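Local coordinates for polycyclic ketone monooxygenase (Myceliophthora thermophila, PDB 5MQ6), which uses FAD and NADPH to insert one oxygen atom next to the carbonyl of ketones, polycyclic ones above all, giving esters or lactones, at residues Val285-Lys290 with Ser430-Gln435; Ser303-Arg308 with Arg426-Asp431. One frame throughout, in Å; residues are numbered along the deposited sequence.

Contact 1: residues Val285-Lys290 with Ser430-Gln435; sequences VPKLAK and SDEYLQ
Glu-432 and Tyr-433, the residues that meet Pro-286 and Val-285, both give their backbone N-H to one oxygen, Ser-430 OG. The bond from Glu-432 N is 3.2 Å long, that from Tyr-433 N to Ser-430 OG 3.0 Å. The two bonds make an ST turn and an ST motif, so a single hydroxyl fixes the chain where it enters the short helix 433-436. Tyr-433 has CG anti to its own N (chi1 174°), which carries the ring alongside Val-285. There Val-285 CB lies at the ring edge, near its plane, 3.9 Å from Tyr-433 CE1. Pro-286 uses the side of its ring: CD also approaches that edge, while Pro-286 CG stands 3.9 Å from Tyr-433 CA. Replacing Tyr-433 by an alanine would probably strip Val-285 of this flanking ring and leave Phe-437 without its edge-to-face mate. On the outer side the extended Glu-432 crosses Pro-286, with Glu-432 OE1 3.6 Å from Pro-286 CB. Glu-432 OE1 also accepts a hydrogen bond from a water 2.6 Å away, and that water in turn accepts one from Lys-287 NZ at 3.2 Å. Lys-287 NZ and Glu-432 OE1, 4.3 Å apart and too far for a salt bridge, are thus linked by the water; the amine has its salt bridge with Glu-262. No direct hydrogen bond spans the two segments, which meet through van der Waals packing and a bridging water. Val-285 also packs on Leu-295 and Val-297 of strand 294-299. The contact therefore sets a short helix against the later turns of helix 279-289, the helix that carries the NADPH-binding Thr-280 and belongs to a strand-turn-helix unit consistent with a Rossmann-type dinucleotide-binding fold.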
loop_
_atom_site.group_PDB
_atom_site.type_symbol
_atom_site.label_atom_id
_atom_site.label_comp_id
_atom_site.label_asym_id
_atom_site.label_seq_id
_atom_site.Cartn_x
_atom_site.Cartn_y
_atom_site.Cartn_z
ATOM N N VAL A 285 -18.597 -0.482 6.957
ATOM C CA VAL A 285 -19.899 -1.170 7.072
ATOM C C VAL A 285 -20.638 -0.867 8.378
ATOM O O VAL A 285 -21.781 -0.567 8.351
ATOM C CB VAL A 285 -19.768 -2.641 6.831
ATOM C CG1 VAL A 285 -20.946 -3.418 7.436
ATOM C CG2 VAL A 285 -19.753 -2.920 5.358
ATOM N N PRO A 286 -19.961 -0.876 9.518
ATOM C CA PRO A 286 -20.687 -0.522 10.713
ATOM C C PRO A 286 -21.264 0.914 10.788
ATOM O O PRO A 286 -22.290 1.182 11.497
ATOM C CB PRO A 286 -19.644 -0.719 11.812
ATOM C CG PRO A 286 -18.758 -1.839 11.272
ATOM C CD PRO A 286 -18.678 -1.556 9.811
ATOM N N LYS A 287 -20.573 1.829 10.104
ATOM C CA LYS A 287 -20.864 3.222 10.176
ATOM C C LYS A 287 -22.025 3.424 9.274
ATOM O O LYS A 287 -22.841 4.226 9.592
ATOM C CB LYS A 287 -19.705 4.087 9.665
ATOM C CG LYS A 287 -18.459 3.885 10.438
ATOM C CD LYS A 287 -18.573 4.266 11.889
ATOM C CE LYS A 287 -17.264 3.947 12.542
ATOM N NZ LYS A 287 -17.327 4.173 13.989
ATOM N N LEU A 288 -22.062 2.709 8.152
ATOM C CA LEU A 288 -23.199 2.741 7.255
ATOM C C LEU A 288 -24.463 2.161 7.884
ATOM O O LEU A 288 -25.546 2.747 7.683
ATOM C CB LEU A 288 -22.917 2.075 5.949
ATOM C CG LEU A 288 -21.860 2.773 5.029
ATOM C CD1 LEU A 288 -21.620 1.946 3.812
ATOM C CD2 LEU A 288 -22.261 4.191 4.575
ATOM N N ALA A 289 -24.318 1.025 8.597
ATOM C CA ALA A 289 -25.436 0.327 9.260
ATOM C C ALA A 289 -26.111 1.195 10.270
ATOM O O ALA A 289 -27.288 1.115 10.438
ATOM C CB ALA A 289 -24.957 -0.947 9.940
ATOM N N LYS A 290 -25.381 2.050 10.937
ATOM C CA LYS A 290 -26.010 2.862 11.904
ATOM C C LYS A 290 -26.959 3.915 11.377
ATOM O O LYS A 290 -27.761 4.461 12.153
ATOM C CB LYS A 290 -24.992 3.531 12.733
ATOM C CG LYS A 290 -25.616 4.309 13.844
ATOM C CD LYS A 290 -24.616 4.738 14.860
ATOM C CE LYS A 290 -25.448 5.187 16.032
ATOM N NZ LYS A 290 -24.601 6.003 16.870
ATOM N N SER A 430 -11.423 -6.163 13.443
ATOM C CA SER A 430 -12.583 -5.423 13.815
ATOM C C SER A 430 -13.341 -6.131 14.940
ATOM O O SER A 430 -13.562 -7.394 14.900
ATOM C CB SER A 430 -13.527 -5.287 12.625
ATOM O OG SER A 430 -14.646 -4.501 13.060
ATOM N N ASP A 431 -13.753 -5.309 15.917
ATOM C CA ASP A 431 -14.665 -5.718 16.975
ATOM C C ASP A 431 -16.133 -5.309 16.765
ATOM O O ASP A 431 -16.930 -5.527 17.639
ATOM C CB ASP A 431 -14.138 -5.185 18.314
ATOM C CG ASP A 431 -12.771 -5.690 18.629
ATOM O OD1 ASP A 431 -12.469 -6.858 18.235
ATOM O OD2 ASP A 431 -11.974 -4.958 19.295
ATOM N N GLU A 432 -16.491 -4.793 15.597
ATOM C CA GLU A 432 -17.842 -4.394 15.228
ATOM C C GLU A 432 -18.358 -4.963 13.895
ATOM O O GLU A 432 -19.524 -5.029 13.723
ATOM C CB GLU A 432 -17.972 -2.879 15.102
ATOM C CG GLU A 432 -17.328 -2.030 16.183
ATOM C CD GLU A 432 -17.429 -0.498 15.913
ATOM O OE1 GLU A 432 -17.565 -0.032 14.732
ATOM O OE2 GLU A 432 -17.351 0.259 16.897
ATOM N N TYR A 433 -17.518 -5.326 12.926
ATOM C CA TYR A 433 -18.026 -5.674 11.630
ATOM C C TYR A 433 -18.902 -6.921 11.592
ATOM O O TYR A 433 -19.956 -6.953 10.966
ATOM C CB TYR A 433 -16.837 -5.898 10.700
ATOM C CG TYR A 433 -17.124 -6.401 9.318
ATOM C CD1 TYR A 433 -17.641 -5.560 8.340
ATOM C CD2 TYR A 433 -16.868 -7.755 8.968
ATOM C CE1 TYR A 433 -17.876 -6.042 7.056
ATOM C CE2 TYR A 433 -17.045 -8.249 7.681
ATOM C CZ TYR A 433 -17.581 -7.399 6.717
ATOM O OH TYR A 433 -17.750 -7.892 5.464
ATOM N N LEU A 434 -18.442 -7.981 12.211
ATOM C CA LEU A 434 -19.185 -9.260 12.172
ATOM C C LEU A 434 -20.557 -9.092 12.868
ATOM O O LEU A 434 -21.621 -9.467 12.290
ATOM C CB LEU A 434 -18.330 -10.380 12.776
ATOM C CG LEU A 434 -17.106 -10.759 11.944
ATOM C CD1 LEU A 434 -16.206 -11.714 12.721
ATOM C CD2 LEU A 434 -17.488 -11.336 10.606
ATOM N N GLN A 435 -20.519 -8.425 14.026
ATOM C CA GLN A 435 -21.694 -8.139 14.871
ATOM C C GLN A 435 -22.725 -7.357 14.069
ATOM O O GLN A 435 -23.891 -7.451 14.366
ATOM C CB GLN A 435 -21.345 -7.226 16.084
ATOM C CG GLN A 435 -20.439 -7.747 17.227
ATOM C CD GLN A 435 -18.950 -7.966 16.825
ATOM O OE1 GLN A 435 -18.511 -7.658 15.691
ATOM N NE2 GLN A 435 -18.176 -8.488 17.765
HETATM O O HOH W 1 -19.396 1.776 14.640
#

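Contact 2: residues Ser303-Arg308 with Arg426-Asp431. With NDP (NADPH dihydro-nicotinamide-adenine-dinucleotide phosphate), chain C.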
loop_
_atom_site.group_PDB
_atom_site.type_symbol
_atom_site.label_atom_id
_atom_site.label_comp_id
_atom_site.label_asym_id
_atom_site.label_seq_id
_atom_site.Cartn_x
_atom_site.Cartn_y
_atom_site.Cartn_z
ATOM N N SER A 303 -13.516 -11.450 3.957
ATOM C CA SER A 303 -12.275 -11.279 4.765
ATOM C C SER A 303 -12.263 -12.189 5.999
ATOM O O SER A 303 -13.327 -12.516 6.598
ATOM C CB SER A 303 -12.126 -9.826 5.257
ATOM O OG SER A 303 -11.652 -8.976 4.195
ATOM N N GLY A 304 -11.065 -12.608 6.372
ATOM C CA GLY A 304 -10.854 -13.137 7.677
ATOM C C GLY A 304 -10.680 -12.002 8.666
ATOM O O GLY A 304 -9.698 -11.299 8.670
ATOM N N VAL A 305 -11.661 -11.860 9.510
ATOM C CA VAL A 305 -11.812 -10.781 10.401
ATOM C C VAL A 305 -11.417 -11.184 11.819
ATOM O O VAL A 305 -12.112 -11.951 12.496
ATOM C CB VAL A 305 -13.254 -10.265 10.348
ATOM C CG1 VAL A 305 -13.406 -9.054 11.289
ATOM C CG2 VAL A 305 -13.586 -9.886 8.937
ATOM N N TRP A 306 -10.298 -10.662 12.257
ATOM C CA TRP A 306 -9.775 -10.987 13.602
ATOM C C TRP A 306 -10.115 -9.844 14.549
ATOM O O TRP A 306 -10.771 -8.902 14.142
ATOM C CB TRP A 306 -8.271 -11.310 13.488
ATOM C CG TRP A 306 -7.638 -12.087 14.603
ATOM C CD1 TRP A 306 -6.460 -11.786 15.188
ATOM C CD2 TRP A 306 -8.150 -13.271 15.291
ATOM N NE1 TRP A 306 -6.158 -12.709 16.160
ATOM C CE2 TRP A 306 -7.155 -13.647 16.242
ATOM C CE3 TRP A 306 -9.316 -14.068 15.167
ATOM C CZ2 TRP A 306 -7.291 -14.757 17.085
ATOM C CZ3 TRP A 306 -9.484 -15.145 16.070
ATOM C CH2 TRP A 306 -8.463 -15.496 17.001
ATOM N N TRP A 307 -9.710 -9.930 15.805
ATOM C CA TRP A 307 -10.102 -8.987 16.788
ATOM C C TRP A 307 -9.192 -7.753 16.712
ATOM O O TRP A 307 -8.048 -7.843 16.278
ATOM C CB TRP A 307 -10.039 -9.592 18.173
ATOM C CG TRP A 307 -8.626 -10.052 18.609
ATOM C CD1 TRP A 307 -8.076 -11.251 18.374
ATOM C CD2 TRP A 307 -7.676 -9.317 19.363
ATOM N NE1 TRP A 307 -6.822 -11.325 18.919
ATOM C CE2 TRP A 307 -6.544 -10.157 19.547
ATOM C CE3 TRP A 307 -7.662 -8.033 19.928
ATOM C CZ2 TRP A 307 -5.418 -9.752 20.231
ATOM C CZ3 TRP A 307 -6.565 -7.637 20.630
ATOM C CH2 TRP A 307 -5.449 -8.473 20.777
ATOM N N ARG A 308 -9.753 -6.600 17.104
ATOM C CA ARG A 308 -9.008 -5.327 17.112
ATOM C C ARG A 308 -8.470 -4.894 18.462
ATOM O O ARG A 308 -7.265 -4.548 18.590
ATOM C CB ARG A 308 -9.873 -4.226 16.534
ATOM C CG ARG A 308 -9.288 -2.805 16.514
ATOM C CD ARG A 308 -8.281 -2.685 15.409
ATOM N NE ARG A 308 -7.094 -3.554 15.644
ATOM C CZ ARG A 308 -6.074 -3.682 14.760
ATOM N NH1 ARG A 308 -6.045 -2.994 13.597
ATOM N NH2 ARG A 308 -5.046 -4.469 15.054
ATOM N N ARG A 426 -4.795 -9.435 2.802
ATOM C CA ARG A 426 -4.432 -8.647 3.986
ATOM C C ARG A 426 -5.372 -9.030 5.160
ATOM O O ARG A 426 -6.582 -9.152 5.003
ATOM C CB ARG A 426 -4.349 -7.121 3.789
ATOM C CG ARG A 426 -3.374 -6.543 4.847
ATOM C CD ARG A 426 -3.069 -5.103 4.657
ATOM N NE ARG A 426 -2.616 -4.355 5.827
ATOM C CZ ARG A 426 -1.328 -4.038 6.083
ATOM N NH1 ARG A 426 -0.309 -4.501 5.350
ATOM N NH2 ARG A 426 -1.011 -3.276 7.109
ATOM N N PRO A 427 -4.802 -9.348 6.310
ATOM C CA PRO A 427 -5.726 -9.606 7.426
ATOM C C PRO A 427 -6.400 -8.285 7.851
ATOM O O PRO A 427 -5.823 -7.203 7.629
ATOM C CB PRO A 427 -4.802 -10.130 8.543
ATOM C CG PRO A 427 -3.402 -9.901 8.077
ATOM C CD PRO A 427 -3.435 -9.800 6.593
ATOM N N THR A 428 -7.579 -8.401 8.450
ATOM C CA THR A 428 -8.440 -7.247 8.840
ATOM C C THR A 428 -8.808 -7.485 10.230
ATOM O O THR A 428 -8.784 -8.638 10.702
ATOM C CB THR A 428 -9.711 -7.161 7.996
ATOM O OG1 THR A 428 -10.537 -8.322 8.246
ATOM C CG2 THR A 428 -9.317 -7.139 6.546
ATOM N N PHE A 429 -9.053 -6.398 10.957
ATOM C CA PHE A 429 -9.241 -6.493 12.395
ATOM C C PHE A 429 -10.431 -5.622 12.723
ATOM O O PHE A 429 -10.475 -4.484 12.289
ATOM C CB PHE A 429 -8.019 -6.023 13.134
ATOM C CG PHE A 429 -6.734 -6.710 12.712
ATOM C CD1 PHE A 429 -6.008 -6.239 11.574
ATOM C CD2 PHE A 429 -6.219 -7.779 13.431
ATOM C CE1 PHE A 429 -4.861 -6.853 11.144
ATOM C CE2 PHE A 429 -5.030 -8.409 12.972
ATOM C CZ PHE A 429 -4.365 -7.927 11.831
ATOM N N SER A 430 -11.423 -6.163 13.443
ATOM C CA SER A 430 -12.583 -5.423 13.815
ATOM C C SER A 430 -13.341 -6.131 14.940
ATOM O O SER A 430 -13.562 -7.394 14.900
ATOM C CB SER A 430 -13.527 -5.287 12.625
ATOM O OG SER A 430 -14.646 -4.501 13.060
ATOM N N ASP A 431 -13.753 -5.309 15.917
ATOM C CA ASP A 431 -14.665 -5.718 16.975
ATOM C C ASP A 431 -16.133 -5.309 16.765
ATOM O O ASP A 431 -16.930 -5.527 17.639
ATOM C CB ASP A 431 -14.138 -5.185 18.314
ATOM C CG ASP A 431 -12.771 -5.690 18.629
ATOM O OD1 ASP A 431 -12.469 -6.858 18.235
ATOM O OD2 ASP A 431 -11.974 -4.958 19.295
HETATM P PA NDP C . -9.501 -4.427 -1.537
HETATM O O1A NDP C . -8.902 -4.515 -2.984
HETATM O O2A NDP C . -8.833 -5.045 -0.334
HETATM O O5B NDP C . -11.035 -4.889 -1.652
HETATM C C5B NDP C . -11.826 -4.676 -2.804
HETATM C C4B NDP C . -13.056 -5.523 -2.551
HETATM O O4B NDP C . -13.962 -5.426 -3.682
HETATM C C3B NDP C . -12.690 -6.998 -2.352
HETATM O O3B NDP C . -13.364 -7.495 -1.181
HETATM C C2B NDP C . -13.157 -7.582 -3.668
HETATM O O2B NDP C . -13.455 -9.007 -3.620
HETATM C C1B NDP C . -14.359 -6.726 -3.999
HETATM N N9A NDP C . -14.715 -6.854 -5.414
HETATM C C8A NDP C . -13.912 -6.686 -6.514
HETATM N N7A NDP C . -14.595 -6.927 -7.651
HETATM C C5A NDP C . -15.842 -7.257 -7.226
HETATM C C6A NDP C . -17.066 -7.663 -7.904
HETATM N N6A NDP C . -17.044 -7.738 -9.229
HETATM N N1A NDP C . -18.148 -7.929 -7.142
HETATM C C2A NDP C . -18.157 -7.858 -5.773
HETATM N N3A NDP C . -17.074 -7.512 -5.057
HETATM C C4A NDP C . -15.925 -7.215 -5.758
HETATM O O3 NDP C . -9.689 -2.898 -1.124
HETATM P PN NDP C . -9.824 -2.173 0.345
HETATM O O1N NDP C . -10.040 -0.662 0.014
HETATM O O2N NDP C . -10.879 -2.837 1.201
HETATM O O5D NDP C . -8.386 -2.391 1.057
HETATM C C5D NDP C . -7.183 -2.017 0.304
HETATM C C4D NDP C . -5.965 -1.946 1.207
HETATM O O4D NDP C . -6.055 -0.813 2.099
HETATM C C3D NDP C . -5.980 -3.114 2.196
HETATM O O3D NDP C . -5.769 -4.464 1.634
HETATM C C2D NDP C . -5.072 -2.582 3.326
HETATM O O2D NDP C . -3.658 -2.663 2.951
HETATM C C1D NDP C . -5.622 -1.165 3.472
HETATM P P2B NDP C . -12.278 -10.071 -3.961
HETATM O O1X NDP C . -11.616 -9.519 -5.232
HETATM O O2X NDP C . -12.925 -11.397 -4.299
HETATM O O3X NDP C . -11.428 -10.217 -2.691
HETATM O O HOH W 2 -8.383 -11.400 5.366
#
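The ring of Phe-429 has the guanidinium of Arg-308 over one face and the carbonyl oxygen of Trp-307 at its edge, in plane. Ring and guanidinium are almost parallel, 12° apart, but offset: Arg-308 NH2 rides above the rim of the ring, while Phe-429 CB sits over the centre of the guanidinium, 3.5 Å from Arg-308 CZ. Bends at chi2 (76°) and chi3 (-65°) fold the arginine back over the ring, and NH1 then bonds to the carbonyl of Asp-133. At the edge, Trp-307 O comes to 3.4 Å from Phe-429 CD2. The edge of Trp-307 rests on a face of Trp-306, and the indole N-H groups of both go to one oxygen of Glu-358, which helps explain why the two donors lie so close. Phe-429 CE2 meets the edge of Trp-306.

Beneath these groups the backbones pair in parallel. Trp-306 N donates to Thr-428 O at 3.0 Å, and Ser-430 N to Trp-306 O at 2.9 Å, both nearly straight. A side chain adds a further bond, Thr-428 OG1 to Gly-304 O at 3.1 Å, from above the carbonyl plane. Past the strands, Asp-431 OD1 is hydrogen-bonded by Arg-308 N at 3.0 Å, the donor above the carboxylate plane, while OD2 accepts from Gly-309 N, so one carboxylate grips two successive amides. At the other end a water links Gly-304 N with Arg-426 O; Arg-426 touches the NADPH ribose and forms a salt bridge with Asp-133, an FAD-binding residue. This two-stranded parallel sheet lies between helices: Val-305 and Thr-428 pack on Ile-282 of helix 279-289, and Trp-306 packs on helix 378-406, whose Arg-402 bonds to the carbonyls of Val-305 and Ser-430.

How the contacts relate
From the N terminus, the chain runs through helix 279-289, where the first side of contact 1 lies, then along strand 294-299 to the first side of contact 2 at 303-308. A long excursion follows, about half of it helix and without strands, including helix 378-406, and residues 426-431 close it by pairing with 303-308. The chain goes straight on into helix 433-436, which returns to helix 279-289 and closes the wider loop of contact 1. Contact 2 is therefore nested within contact 1, apart from the shared Ser-430 and Asp-431. The two also touch, Tyr-433 and Leu-434 packing on Val-305, and together they tie the excursion to the NADPH-binding region.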